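Putative ManD family dehydratase (PDB 3T6C) catalyses, with low activity, the magnesium-dependent dehydration of D-gluconate to 2-dehydro-3-deoxy-D-gluconate, as a member of the mandelate racemase/muconate lactonizing branch of the enolase superfamily. Local coordinates at residues N304-K307 and P308-N312; I294-G297 and E298-N302; T51-P54 and G55-G58; A113-G116 and I117-L121. All coordinates share one frame; numbering follows the deposited sequence.

Interaction 1: N304-K307 and P308-N312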
ATOM      1  N   ASN A 304      15.196  -8.994  11.372  1.00  9.51           N
ATOM      2  CA  ASN A 304      13.928  -8.250  11.385  1.00 10.54           C
ATOM      3  C   ASN A 304      14.074  -6.790  11.867  1.00 11.98           C
ATOM      4  O   ASN A 304      13.136  -5.988  11.730  1.00 12.60           O
ATOM      5  CB  ASN A 304      12.899  -9.008  12.215  1.00 10.21           C
ATOM      6  CG  ASN A 304      12.190 -10.044  11.391  1.00 16.59           C
ATOM      7  OD1 ASN A 304      11.535  -9.688  10.424  1.00 19.70           O
ATOM      8  ND2 ASN A 304      12.335 -11.309  11.733  1.00 18.44           N
ATOM      9  N   GLU A 305      15.262  -6.429  12.370  1.00 11.51           N
ATOM     10  CA  GLU A 305      15.617  -5.025  12.584  1.00  9.64           C
ATOM     11  C   GLU A 305      16.183  -4.371  11.325  1.00 11.27           C
ATOM     12  O   GLU A 305      15.678  -3.359  10.871  1.00 12.85           O
ATOM     13  CB  GLU A 305      16.653  -4.883  13.712  1.00  9.53           C
ATOM     14  CG  GLU A 305      16.065  -5.359  15.054  1.00 10.50           C
ATOM     15  CD  GLU A 305      17.096  -5.540  16.169  1.00 12.37           C
ATOM     16  OE1 GLU A 305      18.245  -5.956  15.839  1.00 11.89           O
ATOM     17  OE2 GLU A 305      16.751  -5.309  17.365  1.00 11.94           O
ATOM     18  N   TRP A 306      17.283  -4.910  10.804  1.00 10.51           N
ATOM     19  CA  TRP A 306      18.002  -4.226   9.722  1.00 11.45           C
ATOM     20  C   TRP A 306      17.401  -4.380   8.316  1.00 11.65           C
ATOM     21  O   TRP A 306      17.425  -3.418   7.508  1.00 11.77           O
ATOM     22  CB  TRP A 306      19.487  -4.571   9.713  1.00 11.31           C
ATOM     23  CG  TRP A 306      19.885  -6.031   9.754  1.00 11.97           C
ATOM     24  CD1 TRP A 306      20.237  -6.724  10.868  1.00 12.08           C
ATOM     25  CD2 TRP A 306      20.028  -6.943   8.657  1.00 13.66           C
ATOM     26  NE1 TRP A 306      20.587  -8.038  10.550  1.00 13.18           N
ATOM     27  CE2 TRP A 306      20.432  -8.186   9.198  1.00 14.73           C
ATOM     28  CE3 TRP A 306      19.811  -6.839   7.286  1.00 15.60           C
ATOM     29  CZ2 TRP A 306      20.659  -9.319   8.398  1.00 18.20           C
ATOM     30  CZ3 TRP A 306      20.070  -7.991   6.473  1.00 12.69           C
ATOM     31  CH2 TRP A 306      20.467  -9.184   7.044  1.00 12.71           C
ATOM     32  N   LYS A 307      16.793  -5.536   8.031  1.00  9.28           N
ATOM     33  CA  LYS A 307      16.377  -5.786   6.648  1.00 10.51           C
ATOM     34  C   LYS A 307      15.299  -4.797   6.169  1.00 12.80           C
ATOM     35  O   LYS A 307      15.438  -4.210   5.088  1.00 12.64           O
ATOM     36  CB  LYS A 307      15.951  -7.264   6.472  1.00  9.91           C
ATOM     37  CG  LYS A 307      15.701  -7.589   4.958  1.00 10.95           C
ATOM     38  CD  LYS A 307      15.289  -9.086   4.888  1.00 13.70           C
ATOM     39  CE  LYS A 307      14.866  -9.477   3.493  1.00 12.66           C
ATOM     40  NZ  LYS A 307      13.666  -8.724   3.039  1.00 11.72           N
ATOM     41  N   PRO A 308      14.219  -4.567   6.955  1.00  9.24           N
ATOM     42  CA  PRO A 308      13.185  -3.655   6.469  1.00 11.95           C
ATOM     43  C   PRO A 308      13.734  -2.242   6.267  1.00 10.90           C
ATOM     44  O   PRO A 308      13.272  -1.511   5.359  1.00 10.77           O
ATOM     45  CB  PRO A 308      12.116  -3.688   7.586  1.00 15.01           C
ATOM     46  CG  PRO A 308      12.377  -5.006   8.294  1.00 13.92           C
ATOM     47  CD  PRO A 308      13.841  -5.211   8.233  1.00 10.34           C
ATOM     48  N   LEU A 309      14.723  -1.846   7.057  1.00  9.90           N
ATOM     49  CA  LEU A 309      15.198  -0.468   6.924  1.00 10.22           C
ATOM     50  C   LEU A 309      15.958  -0.345   5.620  1.00 10.19           C
ATOM     51  O   LEU A 309      15.839   0.684   4.917  1.00 11.93           O
ATOM     52  CB  LEU A 309      16.164  -0.108   8.040  1.00  9.34           C
ATOM     53  CG  LEU A 309      15.561  -0.094   9.454  1.00 13.17           C
ATOM     54  CD1 LEU A 309      16.526   0.506  10.468  1.00 10.30           C
ATOM     55  CD2 LEU A 309      14.223   0.512   9.575  1.00 16.96           C
ATOM     56  N   ILE A 310      16.706  -1.392   5.279  1.00  8.76           N
ATOM     57  CA  ILE A 310      17.530  -1.322   4.065  1.00  8.08           C
ATOM     58  C   ILE A 310      16.604  -1.456   2.858  1.00 11.20           C
ATOM     59  O   ILE A 310      16.706  -0.679   1.892  1.00 10.68           O
ATOM     60  CB  ILE A 310      18.627  -2.376   4.099  1.00  8.83           C
ATOM     61  CG1 ILE A 310      19.641  -2.046   5.217  1.00  9.14           C
ATOM     62  CG2 ILE A 310      19.337  -2.415   2.719  1.00 12.26           C
ATOM     63  CD1 ILE A 310      20.606  -3.247   5.494  1.00 12.01           C
ATOM     64  N   ASP A 311      15.656  -2.395   2.903  1.00 10.52           N
ATOM     65  CA  ASP A 311      14.712  -2.607   1.796  1.00  9.88           C
ATOM     66  C   ASP A 311      13.962  -1.359   1.426  1.00 10.18           C
ATOM     67  O   ASP A 311      13.749  -1.108   0.254  1.00 11.77           O
ATOM     68  CB  ASP A 311      13.648  -3.658   2.219  1.00  9.07           C
ATOM     69  CG  ASP A 311      14.109  -5.080   1.982  1.00 18.15           C
ATOM     70  OD1 ASP A 311      14.948  -5.304   1.071  1.00 19.08           O
ATOM     71  OD2 ASP A 311      13.554  -5.965   2.645  1.00 18.99           O
ATOM     72  N   ASN A 312      13.563  -0.605   2.436  1.00 10.28           N
ATOM     73  CA  ASN A 312      12.696   0.561   2.271  1.00 11.70           C
ATOM     74  C   ASN A 312      13.460   1.893   2.181  1.00 10.60           C
ATOM     75  O   ASN A 312      12.854   2.990   2.192  1.00  9.40           O
ATOM     76  CB  ASN A 312      11.588   0.555   3.316  1.00 10.42           C
ATOM     77  CG  ASN A 312      10.639  -0.580   3.103  1.00 16.30           C
ATOM     78  OD1 ASN A 312       9.884  -0.578   2.115  1.00 20.26           O
ATOM     79  ND2 ASN A 312      10.668  -1.561   3.987  1.00 15.21           N
TER

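Interaction 2: I294-G297 and E298-N302. With MG (magnesium ion), chain C; GCO (D-gluconic acid), chain D.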
ATOM      1  N   ILE A 294      20.859   9.363   7.293  1.00  6.86           N
ATOM      2  CA  ILE A 294      20.583   8.659   8.544  1.00  5.61           C
ATOM      3  C   ILE A 294      21.447   7.402   8.642  1.00  7.39           C
ATOM      4  O   ILE A 294      21.525   6.630   7.707  1.00  9.15           O
ATOM      5  CB  ILE A 294      19.086   8.241   8.622  1.00  7.25           C
ATOM      6  CG1 ILE A 294      18.182   9.499   8.646  1.00  8.48           C
ATOM      7  CG2 ILE A 294      18.787   7.394   9.877  1.00  8.06           C
ATOM      8  CD1 ILE A 294      18.423  10.448   9.818  1.00  9.91           C
ATOM      9  N   ALA A 295      22.077   7.208   9.803  1.00  8.10           N
ATOM     10  CA  ALA A 295      22.801   5.967  10.100  1.00  6.80           C
ATOM     11  C   ALA A 295      22.088   5.267  11.249  1.00  7.78           C
ATOM     12  O   ALA A 295      21.638   5.915  12.205  1.00  9.89           O
ATOM     13  CB  ALA A 295      24.248   6.265  10.526  1.00  8.56           C
ATOM     14  N   MET A 296      21.999   3.926  11.167  1.00  8.09           N
ATOM     15  CA  MET A 296      21.398   3.149  12.247  1.00  8.00           C
ATOM     16  C   MET A 296      22.106   1.852  12.370  1.00  7.35           C
ATOM     17  O   MET A 296      22.510   1.255  11.359  1.00  8.33           O
ATOM     18  CB  MET A 296      19.922   2.770  11.902  1.00  8.96           C
ATOM     19  CG  MET A 296      18.869   3.886  12.029  1.00 10.02           C
ATOM     20  SD  MET A 296      18.391   4.220  13.739  1.00 11.06           S
ATOM     21  CE  MET A 296      17.742   2.628  14.252  1.00 13.14           C
ATOM     22  N   GLY A 297      22.069   1.335  13.599  1.00  8.42           N
ATOM     23  CA  GLY A 297      22.241  -0.097  13.785  1.00  9.27           C
ATOM     24  C   GLY A 297      23.347  -0.696  14.608  1.00  8.98           C
ATOM     25  O   GLY A 297      23.475  -1.921  14.589  1.00  8.73           O
ATOM     26  N   GLU A 298      24.120   0.092  15.334  1.00  8.10           N
ATOM     27  CA  GLU A 298      25.140  -0.526  16.211  1.00  6.58           C
ATOM     28  C   GLU A 298      24.498  -1.499  17.194  1.00  7.33           C
ATOM     29  O   GLU A 298      25.172  -2.455  17.634  1.00  9.74           O
ATOM     30  CB  GLU A 298      25.973   0.539  16.983  1.00  9.74           C
ATOM     31  CG  GLU A 298      25.140   1.255  18.034  1.00  8.94           C
ATOM     32  CD  GLU A 298      25.837   2.485  18.605  1.00 11.14           C
ATOM     33  OE1 GLU A 298      26.376   3.293  17.834  1.00  9.75           O
ATOM     34  OE2 GLU A 298      25.864   2.667  19.829  1.00  9.46           O
ATOM     35  N   LEU A 299      23.233  -1.275  17.557  1.00  6.58           N
ATOM     36  CA  LEU A 299      22.528  -2.169  18.490  1.00  8.08           C
ATOM     37  C   LEU A 299      21.920  -3.420  17.834  1.00  9.67           C
ATOM     38  O   LEU A 299      21.418  -4.291  18.542  1.00 10.70           O
ATOM     39  CB  LEU A 299      21.384  -1.404  19.199  1.00  7.72           C
ATOM     40  CG  LEU A 299      21.854  -0.573  20.389  1.00  8.15           C
ATOM     41  CD1 LEU A 299      20.759   0.425  20.805  1.00  9.10           C
ATOM     42  CD2 LEU A 299      22.148  -1.539  21.591  1.00  7.97           C
ATOM     43  N   PHE A 300      21.900  -3.497  16.498  1.00  8.82           N
ATOM     44  CA  PHE A 300      21.102  -4.555  15.863  1.00  7.11           C
ATOM     45  C   PHE A 300      21.686  -5.960  16.039  1.00  8.22           C
ATOM     46  O   PHE A 300      22.915  -6.153  16.085  1.00  9.36           O
ATOM     47  CB  PHE A 300      20.999  -4.308  14.360  1.00  7.42           C
ATOM     48  CG  PHE A 300      20.179  -3.104  13.979  1.00  9.87           C
ATOM     49  CD1 PHE A 300      19.322  -2.449  14.862  1.00  9.14           C
ATOM     50  CD2 PHE A 300      20.264  -2.625  12.676  1.00 10.62           C
ATOM     51  CE1 PHE A 300      18.537  -1.351  14.438  1.00  9.44           C
ATOM     52  CE2 PHE A 300      19.483  -1.569  12.233  1.00 11.39           C
ATOM     53  CZ  PHE A 300      18.643  -0.895  13.097  1.00 10.48           C
ATOM     54  N   VAL A 301      20.800  -6.863  16.407  1.00  8.46           N
ATOM     55  CA  VAL A 301      21.084  -8.302  16.553  1.00  7.31           C
ATOM     56  C   VAL A 301      20.261  -9.224  15.664  1.00  9.54           C
ATOM     57  O   VAL A 301      20.361 -10.489  15.806  1.00 11.16           O
ATOM     58  CB  VAL A 301      20.983  -8.691  18.044  1.00  9.14           C
ATOM     59  CG1 VAL A 301      22.065  -8.014  18.885  1.00 10.15           C
ATOM     60  CG2 VAL A 301      19.603  -8.307  18.610  1.00 10.83           C
ATOM     61  N   ASN A 302      19.356  -8.686  14.850  1.00  7.94           N
ATOM     62  CA  ASN A 302      18.308  -9.530  14.270  1.00  9.41           C
ATOM     63  C   ASN A 302      17.979  -9.001  12.861  1.00 10.59           C
ATOM     64  O   ASN A 302      17.836  -7.772  12.673  1.00 10.45           O
ATOM     65  CB  ASN A 302      17.071  -9.414  15.180  1.00  9.91           C
ATOM     66  CG  ASN A 302      15.990 -10.466  14.880  1.00 12.85           C
ATOM     67  OD1 ASN A 302      15.590 -10.673  13.708  1.00 14.23           O
ATOM     68  ND2 ASN A 302      15.556 -11.178  15.921  1.00  9.67           N
TER
HETATM   69 MG    MG C 501      26.623   5.421  18.099  1.00  8.02          MG
HETATM   70  C1  GCO D 601      29.360   4.796  18.905  1.00 12.63           C
HETATM   71  C2  GCO D 601      28.542   4.154  19.962  1.00 13.43           C
HETATM   72  C3  GCO D 601      29.292   3.827  21.239  1.00 15.71           C
HETATM   73  C4  GCO D 601      28.460   2.934  22.136  1.00 14.54           C
HETATM   74  C5  GCO D 601      29.353   1.945  22.845  1.00 14.27           C
HETATM   75  C6  GCO D 601      28.598   0.990  23.753  1.00 12.15           C
HETATM   76  O1A GCO D 601      30.615   4.642  18.840  1.00 11.72           O
HETATM   77  O1B GCO D 601      28.751   5.393  17.959  1.00  9.42           O
HETATM   78  O2  GCO D 601      27.320   4.837  20.072  1.00 10.18           O
HETATM   79  O3  GCO D 601      29.589   5.037  21.831  1.00 15.67           O
HETATM   80  O4  GCO D 601      27.794   3.762  23.071  1.00 15.51           O
HETATM   81  O5  GCO D 601      30.039   1.219  21.895  1.00 13.43           O
HETATM   82  O6  GCO D 601      29.410   0.030  24.399  1.00 12.99           O
HETATM   83  O   HOH W   1      21.544   1.260  16.669  1.00 10.71           O
HETATM   84  O   HOH W   2      25.028  -4.569  15.351  1.00 16.75           O
HETATM   85  O   HOH W   3      24.603   5.422  18.658  1.00  8.61           O

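Interaction 3: T51-P54 and G55-G58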
ATOM      1  N   THR A  51      44.426 -25.400  15.040  1.00 12.93           N
ATOM      2  CA  THR A  51      44.283 -26.555  14.139  1.00 13.01           C
ATOM      3  C   THR A  51      45.392 -27.584  14.362  1.00 13.79           C
ATOM      4  O   THR A  51      46.296 -27.418  15.205  1.00 16.53           O
ATOM      5  CB  THR A  51      44.315 -26.150  12.689  1.00 13.36           C
ATOM      6  OG1 THR A  51      45.661 -25.792  12.308  1.00 14.50           O
ATOM      7  CG2 THR A  51      43.412 -24.922  12.448  1.00 14.25           C
ATOM      8  N   ASN A  52      45.352 -28.629  13.560  1.00 11.00           N
ATOM      9  CA  ASN A  52      46.382 -29.656  13.647  1.00 12.53           C
ATOM     10  C   ASN A  52      47.674 -29.278  12.963  1.00 15.32           C
ATOM     11  O   ASN A  52      48.667 -30.011  13.086  1.00 20.88           O
ATOM     12  CB  ASN A  52      45.877 -30.973  13.063  1.00 12.95           C
ATOM     13  CG  ASN A  52      45.439 -30.819  11.642  1.00 14.26           C
ATOM     14  OD1 ASN A  52      44.709 -29.883  11.309  1.00 14.28           O
ATOM     15  ND2 ASN A  52      45.899 -31.715  10.769  1.00 18.81           N
ATOM     16  N   GLU A  53      47.692 -28.152  12.261  1.00 15.15           N
ATOM     17  CA  GLU A  53      48.924 -27.733  11.577  1.00 18.20           C
ATOM     18  C   GLU A  53      49.673 -26.832  12.524  1.00 22.91           C
ATOM     19  O   GLU A  53      49.154 -25.799  12.928  1.00 19.00           O
ATOM     20  CB  GLU A  53      48.605 -26.999  10.278  1.00 16.62           C
ATOM     21  CG  GLU A  53      49.825 -26.345   9.687  1.00 24.87           C
ATOM     22  CD  GLU A  53      49.664 -25.923   8.227  1.00 45.74           C
ATOM     23  OE1 GLU A  53      48.967 -26.628   7.456  1.00 53.39           O
ATOM     24  OE2 GLU A  53      50.256 -24.878   7.852  1.00 51.04           O
ATOM     25  N   PRO A  54      50.897 -27.235  12.904  1.00 29.37           N
ATOM     26  CA  PRO A  54      51.634 -26.409  13.858  1.00 31.20           C
ATOM     27  C   PRO A  54      51.729 -24.973  13.368  1.00 25.30           C
ATOM     28  O   PRO A  54      52.075 -24.671  12.220  1.00 29.02           O
ATOM     29  CB  PRO A  54      53.023 -27.052  13.903  1.00 31.84           C
ATOM     30  CG  PRO A  54      52.811 -28.467  13.389  1.00 34.45           C
ATOM     31  CD  PRO A  54      51.676 -28.388  12.412  1.00 32.79           C
ATOM     32  N   GLY A  55      51.397 -24.083  14.274  1.00 26.05           N
ATOM     33  CA  GLY A  55      51.476 -22.670  14.020  1.00 24.75           C
ATOM     34  C   GLY A  55      50.331 -22.018  13.266  1.00 25.08           C
ATOM     35  O   GLY A  55      50.340 -20.803  13.149  1.00 31.89           O
ATOM     36  N   LEU A  56      49.382 -22.801  12.744  1.00 17.36           N
ATOM     37  CA  LEU A  56      48.243 -22.270  11.992  1.00 14.76           C
ATOM     38  C   LEU A  56      47.064 -22.213  12.958  1.00 18.84           C
ATOM     39  O   LEU A  56      46.570 -23.253  13.433  1.00 20.80           O
ATOM     40  CB  LEU A  56      47.902 -23.161  10.818  1.00 16.62           C
ATOM     41  CG  LEU A  56      46.617 -22.843  10.061  1.00 22.45           C
ATOM     42  CD1 LEU A  56      46.529 -21.393   9.601  1.00 25.69           C
ATOM     43  CD2 LEU A  56      46.479 -23.739   8.851  1.00 28.68           C
ATOM     44  N   TYR A  57      46.635 -20.999  13.289  1.00 13.23           N
ATOM     45  CA  TYR A  57      45.491 -20.816  14.195  1.00  9.45           C
ATOM     46  C   TYR A  57      44.750 -19.583  13.721  1.00  9.44           C
ATOM     47  O   TYR A  57      45.247 -18.807  12.899  1.00 12.35           O
ATOM     48  CB  TYR A  57      45.920 -20.634  15.640  1.00 12.18           C
ATOM     49  CG  TYR A  57      46.977 -19.549  15.870  1.00 12.17           C
ATOM     50  CD1 TYR A  57      46.623 -18.209  15.966  1.00 13.90           C
ATOM     51  CD2 TYR A  57      48.316 -19.885  15.895  1.00 17.41           C
ATOM     52  CE1 TYR A  57      47.584 -17.218  16.149  1.00 15.20           C
ATOM     53  CE2 TYR A  57      49.295 -18.905  16.095  1.00 19.76           C
ATOM     54  CZ  TYR A  57      48.903 -17.569  16.203  1.00 21.74           C
ATOM     55  OH  TYR A  57      49.858 -16.595  16.385  1.00 22.30           O
ATOM     56  N   GLY A  58      43.480 -19.488  14.095  1.00  9.49           N
ATOM     57  CA  GLY A  58      42.705 -18.286  13.794  1.00  9.99           C
ATOM     58  C   GLY A  58      42.362 -17.451  15.025  1.00 12.44           C
ATOM     59  O   GLY A  58      42.084 -18.016  16.079  1.00  9.76           O
TER
HETATM   60  O   HOH W   4      47.320 -24.435  15.694  1.00 27.63           O

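Interaction 4: A113-G116 and I117-L121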
ATOM      1  N   ALA A 113      29.350 -14.712  20.517  1.00  9.36           N
ATOM      2  CA  ALA A 113      30.052 -15.994  20.560  1.00  9.97           C
ATOM      3  C   ALA A 113      30.286 -16.542  19.135  1.00 11.58           C
ATOM      4  O   ALA A 113      31.380 -17.023  18.814  1.00 12.23           O
ATOM      5  CB  ALA A 113      29.279 -17.005  21.407  1.00 10.14           C
ATOM      6  N   LEU A 114      29.256 -16.514  18.288  1.00  9.81           N
ATOM      7  CA  LEU A 114      29.332 -16.994  16.912  1.00  8.64           C
ATOM      8  C   LEU A 114      30.373 -16.177  16.140  1.00  9.99           C
ATOM      9  O   LEU A 114      31.148 -16.724  15.336  1.00 10.52           O
ATOM     10  CB  LEU A 114      27.925 -16.883  16.299  1.00 11.36           C
ATOM     11  CG  LEU A 114      27.810 -17.303  14.860  1.00 15.06           C
ATOM     12  CD1 LEU A 114      28.328 -18.740  14.666  1.00 23.64           C
ATOM     13  CD2 LEU A 114      26.300 -17.144  14.528  1.00 17.34           C
ATOM     14  N   SER A 115      30.405 -14.856  16.381  1.00  7.65           N
ATOM     15  CA  SER A 115      31.400 -14.004  15.693  1.00  8.10           C
ATOM     16  C   SER A 115      32.832 -14.386  16.000  1.00 10.83           C
ATOM     17  O   SER A 115      33.710 -14.368  15.117  1.00  9.46           O
ATOM     18  CB  SER A 115      31.198 -12.528  16.179  1.00  9.73           C
ATOM     19  OG  SER A 115      32.185 -11.694  15.597  1.00 10.59           O
ATOM     20  N   GLY A 116      33.108 -14.742  17.257  1.00  8.83           N
ATOM     21  CA  GLY A 116      34.469 -15.057  17.629  1.00  9.10           C
ATOM     22  C   GLY A 116      34.928 -16.271  16.820  1.00 11.13           C
ATOM     23  O   GLY A 116      36.073 -16.302  16.308  1.00 10.64           O
ATOM     24  N   ILE A 117      34.027 -17.246  16.687  0.56  9.05           N
ATOM     25  CA  ILE A 117      34.283 -18.440  15.879  0.56 10.39           C
ATOM     26  C   ILE A 117      34.452 -18.091  14.412  0.56 11.35           C
ATOM     27  O   ILE A 117      35.438 -18.461  13.790  0.56  9.26           O
ATOM     28  CB  ILE A 117      33.134 -19.466  16.026  0.56  9.87           C
ATOM     29  CG1 ILE A 117      33.039 -19.981  17.477  0.56 12.40           C
ATOM     30  CG2 ILE A 117      33.334 -20.631  15.079  0.56 11.99           C
ATOM     31  CD1 ILE A 117      34.361 -20.305  18.095  0.56 10.93           C
ATOM     32  N   ASP A 118      33.479 -17.365  13.868  1.00 10.15           N
ATOM     33  CA  ASP A 118      33.450 -17.060  12.439  1.00 11.19           C
ATOM     34  C   ASP A 118      34.687 -16.268  11.966  1.00 10.12           C
ATOM     35  O   ASP A 118      35.303 -16.600  10.948  1.00 11.24           O
ATOM     36  CB  ASP A 118      32.169 -16.301  12.089  1.00 10.17           C
ATOM     37  CG  ASP A 118      32.060 -16.018  10.607  1.00 10.94           C
ATOM     38  OD1 ASP A 118      31.752 -16.983   9.829  1.00 12.42           O
ATOM     39  OD2 ASP A 118      32.282 -14.837  10.235  1.00 12.00           O
ATOM     40  N   MET A 119      35.045 -15.220  12.711  1.00 10.73           N
ATOM     41  CA  MET A 119      36.227 -14.414  12.330  1.00  7.08           C
ATOM     42  C   MET A 119      37.476 -15.311  12.348  1.00  8.87           C
ATOM     43  O   MET A 119      38.347 -15.206  11.465  1.00 11.26           O
ATOM     44  CB  MET A 119      36.410 -13.192  13.264  1.00  8.48           C
ATOM     45  CG  MET A 119      35.358 -12.154  13.111  1.00 11.02           C
ATOM     46  SD  MET A 119      35.944 -10.704  13.994  1.00 12.39           S
ATOM     47  CE  MET A 119      34.452  -9.702  13.934  1.00 13.09           C
ATOM     48  N   ALA A 120      37.605 -16.169  13.376  1.00  8.72           N
ATOM     49  CA  ALA A 120      38.785 -17.039  13.457  1.00  8.75           C
ATOM     50  C   ALA A 120      38.818 -18.009  12.293  1.00  9.88           C
ATOM     51  O   ALA A 120      39.899 -18.339  11.784  1.00 10.76           O
ATOM     52  CB  ALA A 120      38.783 -17.800  14.759  1.00 11.43           C
ATOM     53  N   LEU A 121      37.672 -18.470  11.836  1.00 11.18           N
ATOM     54  CA  LEU A 121      37.688 -19.362  10.671  1.00  7.35           C
ATOM     55  C   LEU A 121      38.073 -18.628   9.382  1.00  8.28           C
ATOM     56  O   LEU A 121      38.805 -19.210   8.555  1.00  9.11           O
ATOM     57  CB  LEU A 121      36.310 -20.033  10.481  1.00  8.01           C
ATOM     58  CG  LEU A 121      35.963 -20.958  11.630  1.00  8.81           C
ATOM     59  CD1 LEU A 121      34.533 -21.483  11.490  1.00 12.55           C
ATOM     60  CD2 LEU A 121      36.944 -22.155  11.731  1.00 11.06           C
TER

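Interaction 1: N304-K307 and P308-N312
K307 sends CG anti to its backbone N (chi1 -172°) and keeps its chain extended as far as CE, where a final bend (chi4 -62°) brings NZ to D311; the aspartate, with CG anti to its carbonyl carbon (chi1 -85°), comes to meet it from one helical turn further on. The resulting i to i+4 salt bridge puts K307 NZ 2.8 Å from D311 OD2 and uses the syn lone pair of that oxygen. Beneath it the backbone repeats the link, D311 N donating to K307 O at 2.8 Å. P308 interrupts the pattern: its ring nitrogen has no hydrogen to give to the preceding turn, and the helix kinks there, with P308 CD only 3.4 Å from K307 CB. After it L309 N makes only a weak bond to W306 O, and I310 N bonds the same oxygen at 3.1 Å. I310 CD1 approaches W306 CE3 obliquely at 4.1 Å, both side chains touching helix 328-340. At the C-terminal end N312 leaves the helix, and P308 O is gripped twice, by N312 N and by N312 ND2, the latter at 2.9 Å. The ammonium group of K307 also forms a salt bridge with E281 of the second subunit and a hydrogen bond with N341 of the third, while D311 OD1 is hydrogen-bonded to Y337. The lysine is thus shared between an intrahelical carboxylate and two subunit interfaces, and its positive charge probably eases the close approach of D311 to D311 of the third subunit.

Interaction 2: I294-G297 and E298-N302
The extended chain of I294-M296 gives way at G297, whose positive phi (120°) starts a type I beta turn running to F300. The turn is closed by F300 N donating to G297 O at 2.9 Å. Water 1 adds a second link, accepting from L299 N and weakly from G297 N. The F300 ring lies flat against G297: CA sits 3.4 Å from the ring centroid and only 13° off its normal, a CH-pi contact made possible by the bare CA of the glycine. M296, bent at chi2 and chi3, brings its methyl CE obliquely to F300 CZ at 3.8 Å. E298 heads elsewhere. Its CG lies between the backbone N and the carbonyl carbon (chi1 69°), and the chain then extends to place OE1 2.2 Å from the magnesium ion, whose shell also takes D-gluconate O1B and O2, water 3, D246 and E272. The other carboxylate oxygen, E298 OE2, is 2.6 Å from O2 of the ligand and is hydrogen-bonded to Y103 of the second subunit. The turn lies at the C-terminal end of a barrel strand, where enolase-superfamily enzymes carry their metal ligands. Strand 294-296 runs parallel between strands 270-272 and 317-318, and the F300 ring packs on the following helix 303-311.

Interaction 3: T51-P54 and G55-G58
T51 and L56 meet through a hydroxyl and a carbonyl: T51 OG1 donates to L56 O at 2.9 Å, tilted 33° from the carbonyl plane. The same oxygen is approached weakly by T51 N at 3.4 Å, and water 4 bridges these two atoms, accepting from T51 N and donating to L56 O at 2.7 Å. The threonine hydroxyl is also an acceptor, taking E53 N at 3.1 Å to form an ST turn. Its chi1 of 73° sets OG1 between the backbone N and the carbonyl carbon, from where it reaches both E53 N and L56 O. Next outward comes the type II beta turn from E53 to L56, closed by L56 N donating to E53 O at 3.0 Å. G55 takes the left-handed corner of this turn, which glycine adopts readily, with phi 82°. Above the turn E53 CG lies 3.9 Å from L56 CB, and the methyl CD2 of L56 is as near to the carboxylate carbon CD of E53, so the whole acid side chain lies obliquely along the leucine. The loop forms the tight connection between strands 44-51 and 57-61, neighbours in the three-stranded antiparallel sheet of the N-terminal domain. Helix 108-129 packs beneath it, I124 against T51 and K127 against L56, and L27, just before strand 29-37, touches T51, E53 and L56.

Interaction 4: A113-G116 and I117-L121
M119 lays its chain past S115 one turn earlier, the methyl CE coming to 3.4 Å from S115 OG and CG to the same distance from S115 O. The methionine has CG beside its backbone N (chi1 -69°) and is extended beyond it, which carries the methyl along the serine hydroxyl. That hydroxyl points anti to its own backbone N and is hydrogen-bonded to C61 O, at the end of strand 57-61, so the methyl group lies against an oxygen whose polar needs are met elsewhere. The backbone beneath is a regular alpha helix. M119 N donates to S115 O at 2.9 Å, and D118 N to L114 O at 2.8 Å; the flanking steps are longer and weak, I117 N to A113 O at 3.4 Å and A120 N to G116 O at 3.3 Å. The side chains fan out to different neighbours. A113 packs on helix 68-83 and L114 on helix 91-100, while I117 and A120 face strand 44-51 of the N-terminal sheet. D118 instead directs its carboxylate from helix 108-129 of the N-terminal domain to T329, at the start of helix 328-340 in the barrel, and S115 and M119 touch S323 and I322. Every residue in contact here is buried, and the two polar side chains among them, the S115 hydroxyl and the D118 carboxylate, are satisfied by partners outside the helix instead of by its own turns.

In the fold
Interactions 2 and 1 follow one another within a single beta-alpha-beta unit of the barrel, their centres 10 Å apart. They touch through F300, whose CD2 lies 3.6 Å from W306 CB and whose CZ is 3.7 Å from L309 CD1, so the turn carrying the magnesium ligand packs directly on the next helix. Both also meet the second subunit. Interactions 3 and 4 also touch, in the N-terminal domain, 16 Å apart between centres, where G58 O meets A120 CB at 3.6 Å. Interaction 4 approaches the active site, its nearest atoms about 9 Å from interaction 2, whereas interaction 3 remains at the periphery, its nearest atoms about 23 Å from that turn.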